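Local atomic coordinates of leucine--tRNA ligase (PDB entry 5AH5), a protein that probably attaches L-leucine to tRNA(Leu) at the expense of ATP, as an aminoacyl-tRNA synthetase. Residues M56-L60 with V673-F678; Y560-N566 with Y605-W611; I765-I770 with T782-E788. All coordinates share one frame; numbering follows the deposited sequence. Where two conformers were deposited one is given.

Contact 1 of 3, residues M56-L60 with V673-F678; sequences MGDTL and VERFHF. With nucleotides of chain D.
Met56 lies across the ends of two phenylalanine rings that pack on each other, and this meeting of its CB and CG with aromatic carbon, the sulfur alongside, carries much of the contact. Its CG lies 3.6 Å from Phe678 CE2, while its CB sits 4.0 Å from CE2 of Phe676. With the chain extended beyond CG (chi2 177°), SD comes to the edge of the Phe676 ring, 5.3 Å from the centroid, and obliquely to the Phe678 ring: two Met-aromatic contacts from one sulfur. One turn further along helix 48-66, the branches of Leu60 divide the work, CD1 meeting Val673 CG1 at 3.9 Å and CD2 meeting Phe676 CE1 at 3.8 Å. Thr59 adds its methyl, CG2, to Phe678, and its hydroxyl is satisfied by Pro717 O.

What turns Phe676 inward is the end of helix 653-674. Phe676, with positive phi (67°), is the C-prime residue of a Schellman motif. The same turn presents Arg675 and His677 to the tRNA: Arg675 NH1 and NH2 both donate to OP1 of U16 of chain D, and His677 ND1 gives a nearly straight bond (170°) of 2.9 Å to OP1 of A15 of chain D.

The contact thus joins the helix that starts at the end of the predicted HIGH region to the anticodon-binding domain, with Val522 and Ile524 of strand 520-524 packing on Phe676 and Leu600 of helix 592-601 on Met56 and Phe678.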
loop_
_atom_site.group_PDB
_atom_site.type_symbol
_atom_site.label_atom_id
_atom_site.label_comp_id
_atom_site.label_asym_id
_atom_site.label_seq_id
_atom_site.Cartn_x
_atom_site.Cartn_y
_atom_site.Cartn_z
ATOM N N MET B 56 -1.953 5.433 12.695
ATOM C CA MET B 56 -1.595 6.569 11.778
ATOM C C MET B 56 -2.841 7.078 11.059
ATOM O O MET B 56 -3.033 8.299 10.912
ATOM C CB MET B 56 -0.553 6.174 10.755
ATOM C CG MET B 56 0.819 5.795 11.309
ATOM S SD MET B 56 2.000 5.234 10.039
ATOM C CE MET B 56 3.325 4.850 11.182
ATOM N N GLY B 57 -3.689 6.134 10.620
ATOM C CA GLY B 57 -4.924 6.471 9.977
ATOM C C GLY B 57 -5.857 7.129 10.913
ATOM O O GLY B 57 -6.488 8.091 10.520
ATOM N N ASP B 58 -5.944 6.662 12.169
ATOM C CA ASP B 58 -6.839 7.297 13.079
ATOM C C ASP B 58 -6.459 8.782 13.437
ATOM O O ASP B 58 -7.313 9.620 13.631
ATOM C CB ASP B 58 -6.888 6.565 14.399
ATOM C CG ASP B 58 -8.084 6.992 15.238
ATOM O OD1 ASP B 58 -9.212 7.009 14.702
ATOM O OD2 ASP B 58 -7.920 7.338 16.430
ATOM N N THR B 59 -5.169 8.996 13.698
ATOM C CA THR B 59 -4.630 10.291 13.971
ATOM C C THR B 59 -4.959 11.251 12.840
ATOM O O THR B 59 -5.486 12.342 13.093
ATOM C CB THR B 59 -3.110 10.189 14.301
ATOM O OG1 THR B 59 -2.999 9.539 15.586
ATOM C CG2 THR B 59 -2.480 11.583 14.394
ATOM N N LEU B 60 -4.657 10.868 11.603
ATOM C CA LEU B 60 -4.974 11.687 10.506
ATOM C C LEU B 60 -6.497 11.953 10.451
ATOM O O LEU B 60 -6.952 13.088 10.331
ATOM C CB LEU B 60 -4.502 11.002 9.230
ATOM C CG LEU B 60 -4.855 11.740 7.954
ATOM C CD1 LEU B 60 -4.297 13.171 7.966
ATOM C CD2 LEU B 60 -4.275 10.976 6.808
ATOM N N VAL B 673 1.134 16.249 10.512
ATOM C CA VAL B 673 0.141 15.145 10.477
ATOM C C VAL B 673 -0.210 14.855 9.066
ATOM O O VAL B 673 -0.225 13.683 8.671
ATOM C CB VAL B 673 -1.101 15.416 11.293
ATOM C CG1 VAL B 673 -2.232 14.391 11.020
ATOM C CG2 VAL B 673 -0.755 15.426 12.760
ATOM N N GLU B 674 -0.446 15.884 8.276
ATOM C CA GLU B 674 -0.852 15.626 6.918
ATOM C C GLU B 674 0.239 15.132 6.004
ATOM O O GLU B 674 -0.063 14.600 4.936
ATOM C CB GLU B 674 -1.687 16.775 6.348
ATOM C CG GLU B 674 -0.995 17.821 5.571
ATOM C CD GLU B 674 -1.867 19.085 5.414
ATOM O OE1 GLU B 674 -3.128 18.996 5.483
ATOM O OE2 GLU B 674 -1.265 20.177 5.239
ATOM N N ARG B 675 1.513 15.195 6.412
ATOM C CA ARG B 675 2.517 14.534 5.584
ATOM C C ARG B 675 3.166 13.338 6.307
ATOM O O ARG B 675 4.261 12.907 5.904
ATOM C CB ARG B 675 3.561 15.537 5.053
ATOM C CG ARG B 675 4.444 16.110 6.131
ATOM C CD ARG B 675 5.450 17.150 5.604
ATOM N NE ARG B 675 6.125 17.739 6.754
ATOM C CZ ARG B 675 7.395 18.148 6.773
ATOM N NH1 ARG B 675 8.163 18.055 5.701
ATOM N NH2 ARG B 675 7.895 18.647 7.894
ATOM N N PHE B 676 2.498 12.849 7.356
ATOM C CA PHE B 676 2.917 11.694 8.156
ATOM C C PHE B 676 4.196 11.859 8.983
ATOM O O PHE B 676 4.825 10.853 9.345
ATOM C CB PHE B 676 2.987 10.396 7.256
ATOM C CG PHE B 676 1.627 9.744 7.015
ATOM C CD1 PHE B 676 0.591 10.464 6.435
ATOM C CD2 PHE B 676 1.405 8.393 7.339
ATOM C CE1 PHE B 676 -0.647 9.861 6.194
ATOM C CE2 PHE B 676 0.164 7.784 7.148
ATOM C CZ PHE B 676 -0.863 8.501 6.561
ATOM N N HIS B 677 4.579 13.102 9.279
ATOM C CA HIS B 677 5.651 13.391 10.220
ATOM C C HIS B 677 5.099 13.468 11.631
ATOM O O HIS B 677 5.229 14.512 12.323
ATOM C CB HIS B 677 6.370 14.683 9.777
ATOM C CG HIS B 677 7.188 14.496 8.540
ATOM N ND1 HIS B 677 8.360 15.190 8.307
ATOM C CD2 HIS B 677 7.085 13.590 7.542
ATOM C CE1 HIS B 677 8.894 14.766 7.178
ATOM N NE2 HIS B 677 8.132 13.805 6.690
ATOM N N PHE B 678 4.540 12.326 12.112
ATOM C CA PHE B 678 3.880 12.279 13.385
ATOM C C PHE B 678 4.862 12.492 14.482
ATOM O O PHE B 678 4.506 13.070 15.541
ATOM C CB PHE B 678 3.173 10.921 13.656
ATOM C CG PHE B 678 2.209 10.545 12.589
ATOM C CD1 PHE B 678 0.978 11.162 12.503
ATOM C CD2 PHE B 678 2.559 9.609 11.646
ATOM C CE1 PHE B 678 0.080 10.805 11.511
ATOM C CE2 PHE B 678 1.686 9.250 10.632
ATOM C CZ PHE B 678 0.438 9.858 10.564
ATOM P P A D 15 11.165 16.705 10.203
ATOM O OP1 A D 15 9.739 17.082 10.086
ATOM O OP2 A D 15 11.704 15.599 9.432
ATOM O "O5'" A D 15 12.024 18.001 9.829
ATOM C "C5'" A D 15 11.789 19.299 10.430
ATOM C "C4'" A D 15 12.890 20.277 10.006
ATOM O "O4'" A D 15 14.143 19.998 10.701
ATOM C "C3'" A D 15 13.287 20.222 8.533
ATOM O "O3'" A D 15 12.467 21.094 7.787
ATOM C "C2'" A D 15 14.683 20.837 8.532
ATOM O "O2'" A D 15 14.663 22.243 8.602
ATOM C "C1'" A D 15 15.245 20.328 9.849
ATOM N N9 A D 15 16.060 19.140 9.622
ATOM C C8 A D 15 15.673 17.822 9.547
ATOM N N7 A D 15 16.662 16.996 9.329
ATOM C C5 A D 15 17.781 17.820 9.287
ATOM C C6 A D 15 19.150 17.549 9.116
ATOM N N6 A D 15 19.643 16.324 8.950
ATOM N N1 A D 15 20.004 18.600 9.103
ATOM C C2 A D 15 19.508 19.824 9.287
ATOM N N3 A D 15 18.247 20.202 9.485
ATOM C C4 A D 15 17.423 19.140 9.461
ATOM P P U D 16 11.585 20.549 6.566
ATOM O OP1 U D 16 10.689 19.460 7.120
ATOM O OP2 U D 16 12.498 20.207 5.473
ATOM O "O5'" U D 16 10.652 21.807 6.287
ATOM C "C5'" U D 16 10.764 22.597 5.099
ATOM C "C4'" U D 16 9.826 22.036 4.057
ATOM O "O4'" U D 16 8.480 21.967 4.599
ATOM C "C3'" U D 16 9.678 22.863 2.794
ATOM O "O3'" U D 16 9.332 21.981 1.727
ATOM C "C2'" U D 16 8.636 23.895 3.223
ATOM O "O2'" U D 16 7.938 24.520 2.167
ATOM C "C1'" U D 16 7.702 23.040 4.091
ATOM N N1 U D 16 7.016 23.686 5.230
ATOM C C2 U D 16 6.097 22.909 5.924
ATOM O O2 U D 16 5.849 21.749 5.630
ATOM N N3 U D 16 5.484 23.541 6.977
ATOM C C4 U D 16 5.684 24.838 7.408
ATOM O O4 U D 16 5.051 25.256 8.378
ATOM C C5 U D 16 6.645 25.578 6.644
ATOM C C6 U D 16 7.265 24.993 5.608
#

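Contact 2 of 3, residues Y560-N566 with Y605-W611; sequences YNQGMVN and YNAPINW. With LSS (5'-O-(L-leucylsulfamoyl)adenosine), chain I.
The rings of Tyr560 and Tyr605 meet in an offset edge-to-face pair, planes at 81° and centroids 5.5 Å apart. The edge of Tyr560 is directed at the face of Tyr605, Tyr560 CD1 lying 3.7 Å from Tyr605 CZ, and the Tyr605 hydroxyl oxygen sits in the plane of the Tyr560 ring at its edge. Asn606 CB lies over one face of Tyr605, toward the rim. In the plane of that ring a water links the hydroxyl to Asn561 N, and a second water donates to the carbonyls of Asn561 and Asn606. The Tyr560 ring also stacks with Phe676.

Strand 556-560 is an edge strand of the parallel sheet in the Rossmann-type catalytic domain, and the chain leaving it forms the adenine side of the pocket. Here it runs parallel to 605-611, joined first by Gly563 N to Tyr605 O, in the carbonyl plane and on a lone pair. The backbones approach closely at this point, Gly563 CA being 4.3 Å from Asn606 CA. Then comes the alternating ladder of a short two-stranded parallel sheet: Ile609 N to Met564 O at 2.9 Å, Asn566 N to Ile609 O at 2.8 Å, and Trp611 N to Asn566 O, this last donor standing above the carbonyl plane.

The side of 560-566 turned away from 605-611 reads the adenine of the leucyl-adenylate analogue. Val565 N donates to LSS N1 at 2.8 Å, and LSS N6 donates back to Val565 O at 3.1 Å. Gln562, bent at chi2 (-60°), brings NE2 to 2.9 Å from LSS N3 and makes a weak bond to the ribose oxygen O2.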
loop_
_atom_site.group_PDB
_atom_site.type_symbol
_atom_site.label_atom_id
_atom_site.label_comp_id
_atom_site.label_asym_id
_atom_site.label_seq_id
_atom_site.Cartn_x
_atom_site.Cartn_y
_atom_site.Cartn_z
ATOM N N TYR B 560 1.325 5.703 1.718
ATOM C CA TYR B 560 2.306 5.695 2.740
ATOM C C TYR B 560 2.548 4.253 3.238
ATOM O O TYR B 560 1.608 3.531 3.631
ATOM C CB TYR B 560 1.761 6.521 3.867
ATOM C CG TYR B 560 1.701 8.016 3.541
ATOM C CD1 TYR B 560 2.867 8.815 3.522
ATOM C CD2 TYR B 560 0.509 8.613 3.222
ATOM C CE1 TYR B 560 2.801 10.176 3.234
ATOM C CE2 TYR B 560 0.425 9.969 2.906
ATOM C CZ TYR B 560 1.568 10.755 2.946
ATOM O OH TYR B 560 1.439 12.095 2.662
ATOM N N ASN B 561 3.807 3.858 3.272
ATOM C CA ASN B 561 4.231 2.551 3.726
ATOM C C ASN B 561 4.794 2.577 5.143
ATOM O O ASN B 561 5.984 2.899 5.313
ATOM C CB ASN B 561 5.332 2.008 2.792
ATOM C CG ASN B 561 4.878 1.791 1.376
ATOM O OD1 ASN B 561 5.581 2.154 0.478
ATOM N ND2 ASN B 561 3.745 1.120 1.161
ATOM N N GLN B 562 3.981 2.314 6.169
ATOM C CA GLN B 562 4.496 2.235 7.525
ATOM C C GLN B 562 5.655 1.218 7.627
ATOM O O GLN B 562 5.649 0.162 6.973
ATOM C CB GLN B 562 3.445 1.965 8.599
ATOM C CG GLN B 562 3.026 0.465 8.813
ATOM C CD GLN B 562 2.447 -0.158 7.590
ATOM O OE1 GLN B 562 2.055 0.542 6.665
ATOM N NE2 GLN B 562 2.393 -1.498 7.561
ATOM N N GLY B 563 6.613 1.540 8.488
ATOM C CA GLY B 563 7.693 0.624 8.812
ATOM C C GLY B 563 7.259 -0.603 9.591
ATOM O O GLY B 563 6.271 -0.574 10.361
ATOM N N MET B 564 8.040 -1.657 9.417
ATOM C CA MET B 564 7.988 -2.870 10.216
ATOM C C MET B 564 8.017 -2.655 11.735
ATOM O O MET B 564 8.804 -1.822 12.261
ATOM C CB MET B 564 9.214 -3.675 9.798
ATOM C CG MET B 564 9.275 -5.083 10.338
ATOM S SD MET B 564 7.859 -6.085 9.860
ATOM C CE MET B 564 7.474 -5.396 8.264
ATOM N N VAL B 565 7.154 -3.369 12.467
ATOM C CA VAL B 565 7.386 -3.509 13.859
ATOM C C VAL B 565 7.958 -4.899 14.134
ATOM O O VAL B 565 7.281 -5.952 13.808
ATOM C CB VAL B 565 6.174 -3.279 14.703
ATOM C CG1 VAL B 565 6.575 -3.257 16.161
ATOM C CG2 VAL B 565 5.487 -1.988 14.324
ATOM N N ASN B 566 9.130 -4.911 14.783
ATOM C CA ASN B 566 9.928 -6.111 15.050
ATOM C C ASN B 566 9.942 -6.299 16.531
ATOM O O ASN B 566 9.307 -5.516 17.293
ATOM C CB ASN B 566 11.370 -5.940 14.556
ATOM C CG ASN B 566 11.477 -5.830 13.061
ATOM O OD1 ASN B 566 10.933 -6.653 12.305
ATOM N ND2 ASN B 566 12.232 -4.839 12.613
ATOM N N TYR B 605 7.710 7.523 10.253
ATOM C CA TYR B 605 6.587 6.647 9.968
ATOM C C TYR B 605 7.004 5.424 9.147
ATOM O O TYR B 605 6.483 4.325 9.344
ATOM C CB TYR B 605 5.420 7.391 9.281
ATOM C CG TYR B 605 5.637 7.576 7.837
ATOM C CD1 TYR B 605 6.297 8.704 7.348
ATOM C CD2 TYR B 605 5.194 6.666 6.928
ATOM C CE1 TYR B 605 6.489 8.884 5.974
ATOM C CE2 TYR B 605 5.411 6.837 5.559
ATOM C CZ TYR B 605 6.080 7.931 5.102
ATOM O OH TYR B 605 6.292 8.080 3.736
ATOM N N ASN B 606 7.911 5.622 8.197
ATOM C CA ASN B 606 8.339 4.567 7.314
ATOM C C ASN B 606 9.576 3.785 7.766
ATOM O O ASN B 606 9.998 2.920 7.030
ATOM C CB ASN B 606 8.536 5.088 5.911
ATOM C CG ASN B 606 9.602 6.210 5.842
ATOM O OD1 ASN B 606 10.153 6.618 6.825
ATOM N ND2 ASN B 606 9.847 6.682 4.671
ATOM N N ALA B 607 10.071 3.997 8.988
ATOM C CA ALA B 607 11.212 3.251 9.471
ATOM C C ALA B 607 10.826 2.202 10.504
ATOM O O ALA B 607 9.834 2.383 11.228
ATOM C CB ALA B 607 12.244 4.195 10.092
ATOM N N PRO B 608 11.685 1.173 10.673
ATOM C CA PRO B 608 11.411 0.045 11.631
ATOM C C PRO B 608 11.433 0.446 13.060
ATOM O O PRO B 608 12.155 1.357 13.400
ATOM C CB PRO B 608 12.549 -0.976 11.369
ATOM C CG PRO B 608 13.238 -0.512 10.096
ATOM C CD PRO B 608 12.827 0.900 9.758
ATOM N N ILE B 609 10.580 -0.170 13.876
ATOM C CA ILE B 609 10.605 -0.064 15.311
ATOM C C ILE B 609 10.966 -1.421 15.881
ATOM O O ILE B 609 10.334 -2.457 15.492
ATOM C CB ILE B 609 9.258 0.376 15.889
ATOM C CG1 ILE B 609 8.977 1.833 15.557
ATOM C CG2 ILE B 609 9.204 0.210 17.394
ATOM C CD1 ILE B 609 7.632 2.379 15.966
ATOM N N ASN B 610 11.914 -1.434 16.825
ATOM C CA ASN B 610 12.172 -2.600 17.659
ATOM C C ASN B 610 11.362 -2.510 18.899
ATOM O O ASN B 610 11.688 -1.749 19.782
ATOM C CB ASN B 610 13.677 -2.791 17.916
ATOM C CG ASN B 610 14.435 -3.084 16.612
ATOM O OD1 ASN B 610 13.853 -3.454 15.602
ATOM N ND2 ASN B 610 15.692 -2.798 16.602
ATOM N N TRP B 611 10.277 -3.315 18.985
ATOM C CA TRP B 611 9.290 -3.094 20.010
ATOM C C TRP B 611 9.791 -3.608 21.351
ATOM O O TRP B 611 10.273 -4.728 21.416
ATOM C CB TRP B 611 7.941 -3.788 19.673
ATOM C CG TRP B 611 7.031 -3.787 20.823
ATOM C CD1 TRP B 611 6.986 -4.703 21.800
ATOM C CD2 TRP B 611 6.055 -2.790 21.156
ATOM N NE1 TRP B 611 6.045 -4.334 22.749
ATOM C CE2 TRP B 611 5.458 -3.170 22.347
ATOM C CE3 TRP B 611 5.616 -1.636 20.540
ATOM C CZ2 TRP B 611 4.502 -2.419 22.950
ATOM C CZ3 TRP B 611 4.640 -0.900 21.136
ATOM C CH2 TRP B 611 4.107 -1.269 22.318
HETATM C C1 LSS I . -2.836 -7.895 4.635
HETATM N N1 LSS I . 4.681 -3.932 11.240
HETATM O O1 LSS I . -1.674 -7.725 4.336
HETATM S S1 LSS I . -2.290 -8.215 7.017
HETATM C C2 LSS I . 4.078 -3.008 10.496
HETATM N N2 LSS I . -3.240 -8.143 5.867
HETATM O O2 LSS I . 1.760 -4.191 6.299
HETATM N N3 LSS I . 2.965 -3.258 9.772
HETATM O O3 LSS I . -0.583 -2.831 5.784
HETATM C C4 LSS I . 2.438 -4.504 9.812
HETATM N N4 LSS I . -5.193 -8.413 3.990
HETATM O O4 LSS I . -0.878 -4.427 8.656
HETATM C C5 LSS I . 3.074 -5.530 10.500
HETATM O O5 LSS I . -1.620 -6.776 7.187
HETATM C C6 LSS I . 4.229 -5.236 11.205
HETATM N N6 LSS I . 4.820 -6.221 11.929
HETATM C C7 LSS I . -4.925 -6.316 1.704
HETATM N N7 LSS I . 2.351 -6.665 10.314
HETATM C C8 LSS I . 1.316 -6.371 9.482
HETATM C C9 LSS I . -4.003 -6.484 2.915
HETATM N N9 LSS I . 1.365 -5.040 9.208
HETATM C CA LSS I . -3.876 -7.879 3.553
HETATM C C10 LSS I . -4.306 -7.049 0.504
HETATM C C11 LSS I . -5.159 -4.780 1.478
HETATM O O1A LSS I . -1.139 -9.127 6.962
HETATM C C21 LSS I . 0.495 -4.283 8.332
HETATM C C22 LSS I . 0.615 -4.712 6.911
HETATM C C23 LSS I . -0.682 -4.192 6.288
HETATM C C24 LSS I . -1.630 -4.315 7.464
HETATM C C25 LSS I . -2.418 -5.626 7.452
HETATM O O2A LSS I . -2.973 -8.397 8.280
HETATM O O HOH W 1 8.369 1.560 5.237
HETATM O O HOH W 2 5.816 5.757 2.480
#

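Contact 3 of 3, residues I765-I770 with T782-E788; sequences IRTMTI and TVLALPE. With SO4 (sulfate ion), chain K; nucleotides of chain D.
Arg766 and Glu788 supply the ionic part of this contact, a salt bridge with NH1 2.9 Å from OE1. The carboxylate oxygen is met on its syn side and lies near the guanidinium plane, although the two flat groups stand almost perpendicular, at 85°. A bend at chi3 (-75°) turns the guanidinium toward the next residue of its strand, where NE and NH2 together grip the carbonyl oxygen of Thr767, at 2.9 Å from NE. Leu786 lays a methyl against this charged flat group, CD2 over one face toward the rim, 3.7 Å from Arg766 NH1. With all three guanidinium nitrogens engaged, the group is probably fixed in its rotation.

Apolar packing fills the space between strand and helices. The thioether of Met768 meets Val783 at about a right angle, Met768 CE and SD both lying 3.4 Å from Val783 CG2, closer than usual for the carbon pair. Its SD is also 4.0 Å from CG2 of Thr782, a methyl that touches Ile770 CG2 as well. At the other end Ile765 CG2 rests on Glu788 CB.

The third kind of interaction involves an anion. A sulfate, probably from the crystallisation liquor, receives a straight bond from Thr769 N to O2 (176°), a short one of 2.6 Å from Thr769 OG1 to O4, and a weak one from Arg766 NH2 to O1. Thr767 CG2, by contrast, touches the base of U20 of chain D.

Strand 763-771 is an outermost strand of a mixed four-stranded sheet. From Arg766 to Ile770 its residues alternate, but Ile765 and Arg766 both face the helices and both bond to Val758, consistent with a beta bulge. Helices 776-785 and 787-792 pack on one face of that sheet, an alpha/beta sandwich of the small C-terminal domain beside the tRNA.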
loop_
_atom_site.group_PDB
_atom_site.type_symbol
_atom_site.label_atom_id
_atom_site.label_comp_id
_atom_site.label_asym_id
_atom_site.label_seq_id
_atom_site.Cartn_x
_atom_site.Cartn_y
_atom_site.Cartn_z
ATOM N N ILE B 765 28.212 34.022 11.671
ATOM C CA ILE B 765 29.020 34.757 12.614
ATOM C C ILE B 765 28.346 34.793 14.011
ATOM O O ILE B 765 28.987 34.512 14.989
ATOM C CB ILE B 765 29.271 36.198 12.070
ATOM C CG1 ILE B 765 29.901 36.147 10.655
ATOM C CG2 ILE B 765 30.203 36.936 12.998
ATOM C CD1 ILE B 765 31.095 35.181 10.515
ATOM N N ARG B 766 27.061 35.124 14.105
ATOM C CA ARG B 766 26.352 35.274 15.403
ATOM C C ARG B 766 24.896 35.578 15.069
ATOM O O ARG B 766 24.513 35.644 13.908
ATOM C CB ARG B 766 26.915 36.413 16.261
ATOM C CG ARG B 766 26.849 37.800 15.615
ATOM C CD ARG B 766 27.211 38.902 16.599
ATOM N NE ARG B 766 26.101 39.131 17.530
ATOM C CZ ARG B 766 26.042 40.068 18.465
ATOM N NH1 ARG B 766 27.039 40.927 18.692
ATOM N NH2 ARG B 766 24.940 40.138 19.188
ATOM N N THR B 767 24.093 35.790 16.073
ATOM C CA THR B 767 22.734 36.246 15.899
ATOM C C THR B 767 22.601 37.600 16.549
ATOM O O THR B 767 23.423 38.000 17.356
ATOM C CB THR B 767 21.691 35.313 16.573
ATOM O OG1 THR B 767 21.868 35.324 18.004
ATOM C CG2 THR B 767 21.811 33.924 16.110
ATOM N N MET B 768 21.516 38.251 16.194
ATOM C CA MET B 768 21.204 39.606 16.543
ATOM C C MET B 768 19.672 39.578 16.797
ATOM O O MET B 768 18.919 38.959 16.059
ATOM C CB MET B 768 21.568 40.430 15.308
ATOM C CG MET B 768 21.172 41.857 15.256
ATOM S SD MET B 768 21.399 42.528 13.605
ATOM C CE MET B 768 20.303 41.592 12.557
ATOM N N THR B 769 19.239 40.198 17.868
ATOM C CA THR B 769 17.814 40.369 18.164
ATOM C C THR B 769 17.395 41.768 17.789
ATOM O O THR B 769 18.016 42.737 18.246
ATOM C CB THR B 769 17.583 40.135 19.648
ATOM O OG1 THR B 769 18.064 38.829 19.937
ATOM C CG2 THR B 769 16.105 40.199 20.018
ATOM N N ILE B 770 16.374 41.887 16.948
ATOM C CA ILE B 770 15.880 43.196 16.527
ATOM C C ILE B 770 14.350 43.217 16.623
ATOM O O ILE B 770 13.749 42.176 16.541
ATOM C CB ILE B 770 16.230 43.486 15.046
ATOM C CG1 ILE B 770 16.011 42.246 14.185
ATOM C CG2 ILE B 770 17.683 43.948 14.950
ATOM C CD1 ILE B 770 15.859 42.514 12.718
ATOM N N THR B 782 22.154 48.218 11.787
ATOM C CA THR B 782 22.315 47.500 13.054
ATOM C C THR B 782 23.327 46.343 12.966
ATOM O O THR B 782 24.163 46.168 13.880
ATOM C CB THR B 782 20.956 46.992 13.579
ATOM O OG1 THR B 782 20.095 48.123 13.679
ATOM C CG2 THR B 782 21.082 46.308 14.988
ATOM N N VAL B 783 23.289 45.615 11.868
ATOM C CA VAL B 783 24.209 44.489 11.601
ATOM C C VAL B 783 25.669 44.990 11.487
ATOM O O VAL B 783 26.579 44.390 12.042
ATOM C CB VAL B 783 23.853 43.666 10.321
ATOM C CG1 VAL B 783 24.808 42.506 10.131
ATOM C CG2 VAL B 783 22.459 43.080 10.410
ATOM N N LEU B 784 25.879 46.087 10.778
ATOM C CA LEU B 784 27.233 46.600 10.512
ATOM C C LEU B 784 27.848 47.131 11.767
ATOM O O LEU B 784 29.042 47.127 11.875
ATOM C CB LEU B 784 27.281 47.661 9.405
ATOM C CG LEU B 784 26.842 47.116 8.049
ATOM C CD1 LEU B 784 26.702 48.249 7.034
ATOM C CD2 LEU B 784 27.782 46.039 7.599
ATOM N N ALA B 785 27.019 47.505 12.718
ATOM C CA ALA B 785 27.453 47.914 14.025
ATOM C C ALA B 785 27.825 46.816 14.991
ATOM O O ALA B 785 28.518 47.099 15.924
ATOM C CB ALA B 785 26.377 48.794 14.660
ATOM N N LEU B 786 27.442 45.564 14.780
ATOM C CA LEU B 786 27.866 44.515 15.684
ATOM C C LEU B 786 29.391 44.397 15.758
ATOM O O LEU B 786 30.065 44.492 14.735
ATOM C CB LEU B 786 27.311 43.170 15.247
ATOM C CG LEU B 786 25.790 43.098 15.114
ATOM C CD1 LEU B 786 25.415 41.771 14.463
ATOM C CD2 LEU B 786 25.146 43.264 16.497
ATOM N N PRO B 787 29.940 44.168 16.956
ATOM C CA PRO B 787 31.396 44.163 17.018
ATOM C C PRO B 787 32.100 43.172 16.142
ATOM O O PRO B 787 33.176 43.460 15.586
ATOM C CB PRO B 787 31.676 43.812 18.491
ATOM C CG PRO B 787 30.547 44.426 19.221
ATOM C CD PRO B 787 29.339 44.340 18.299
ATOM N N GLU B 788 31.531 41.979 16.075
ATOM C CA GLU B 788 32.059 40.896 15.312
ATOM C C GLU B 788 32.058 41.225 13.840
ATOM O O GLU B 788 32.985 40.874 13.128
ATOM C CB GLU B 788 31.194 39.641 15.507
ATOM C CG GLU B 788 31.398 38.919 16.809
ATOM C CD GLU B 788 30.473 39.431 17.917
ATOM O OE1 GLU B 788 29.700 40.433 17.714
ATOM O OE2 GLU B 788 30.554 38.831 18.995
HETATM S S SO4 K . 21.629 40.277 20.779
HETATM O O1 SO4 K . 22.469 39.130 20.339
HETATM O O2 SO4 K . 21.470 41.370 19.772
HETATM O O3 SO4 K . 22.151 40.795 22.070
HETATM O O4 SO4 K . 20.288 39.701 21.043
ATOM P P U D 20 19.247 28.209 9.150
ATOM O OP1 U D 20 20.119 27.076 8.761
ATOM O OP2 U D 20 17.966 27.995 9.792
ATOM O "O5'" U D 20 20.034 29.238 10.061
ATOM C "C5'" U D 20 21.380 29.611 9.728
ATOM C "C4'" U D 20 22.256 29.385 10.926
ATOM O "O4'" U D 20 21.789 30.250 11.993
ATOM C "C3'" U D 20 22.249 27.965 11.488
ATOM O "O3'" U D 20 23.557 27.610 11.938
ATOM C "C2'" U D 20 21.278 28.071 12.667
ATOM O "O2'" U D 20 21.487 27.123 13.676
ATOM C "C1'" U D 20 21.560 29.491 13.164
ATOM N N1 U D 20 20.433 30.096 13.887
ATOM C C2 U D 20 20.601 30.398 15.216
ATOM O O2 U D 20 21.648 30.231 15.799
ATOM N N3 U D 20 19.498 30.939 15.830
ATOM C C4 U D 20 18.269 31.200 15.264
ATOM O O4 U D 20 17.383 31.711 15.945
ATOM C C5 U D 20 18.173 30.867 13.882
ATOM C C6 U D 20 19.227 30.320 13.259
#

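Contacts 1 and 2 are neighbours, their centres 14 Å apart, and contact 2 is nested along the chain inside the loop closed by contact 1. They touch directly: Phe676 CE1 lies 3.4 Å from Tyr560 CD2, and Met56 CE is 3.7 Å from Tyr605 O. Packing is thus continuous from the phosphate-binding turn at 673-678 to the adenine pocket at 562-565; the Met56 side chain itself is about 8 Å from the bound adenylate analogue. Contact 3 stands apart, its centre about 40 Å from that of contact 1 and 45 Å from that of contact 2. Contacts 1 and 3 both meet tRNA chain D, and contact 2 also approaches bound RNA, nearest atoms about 4 Å apart.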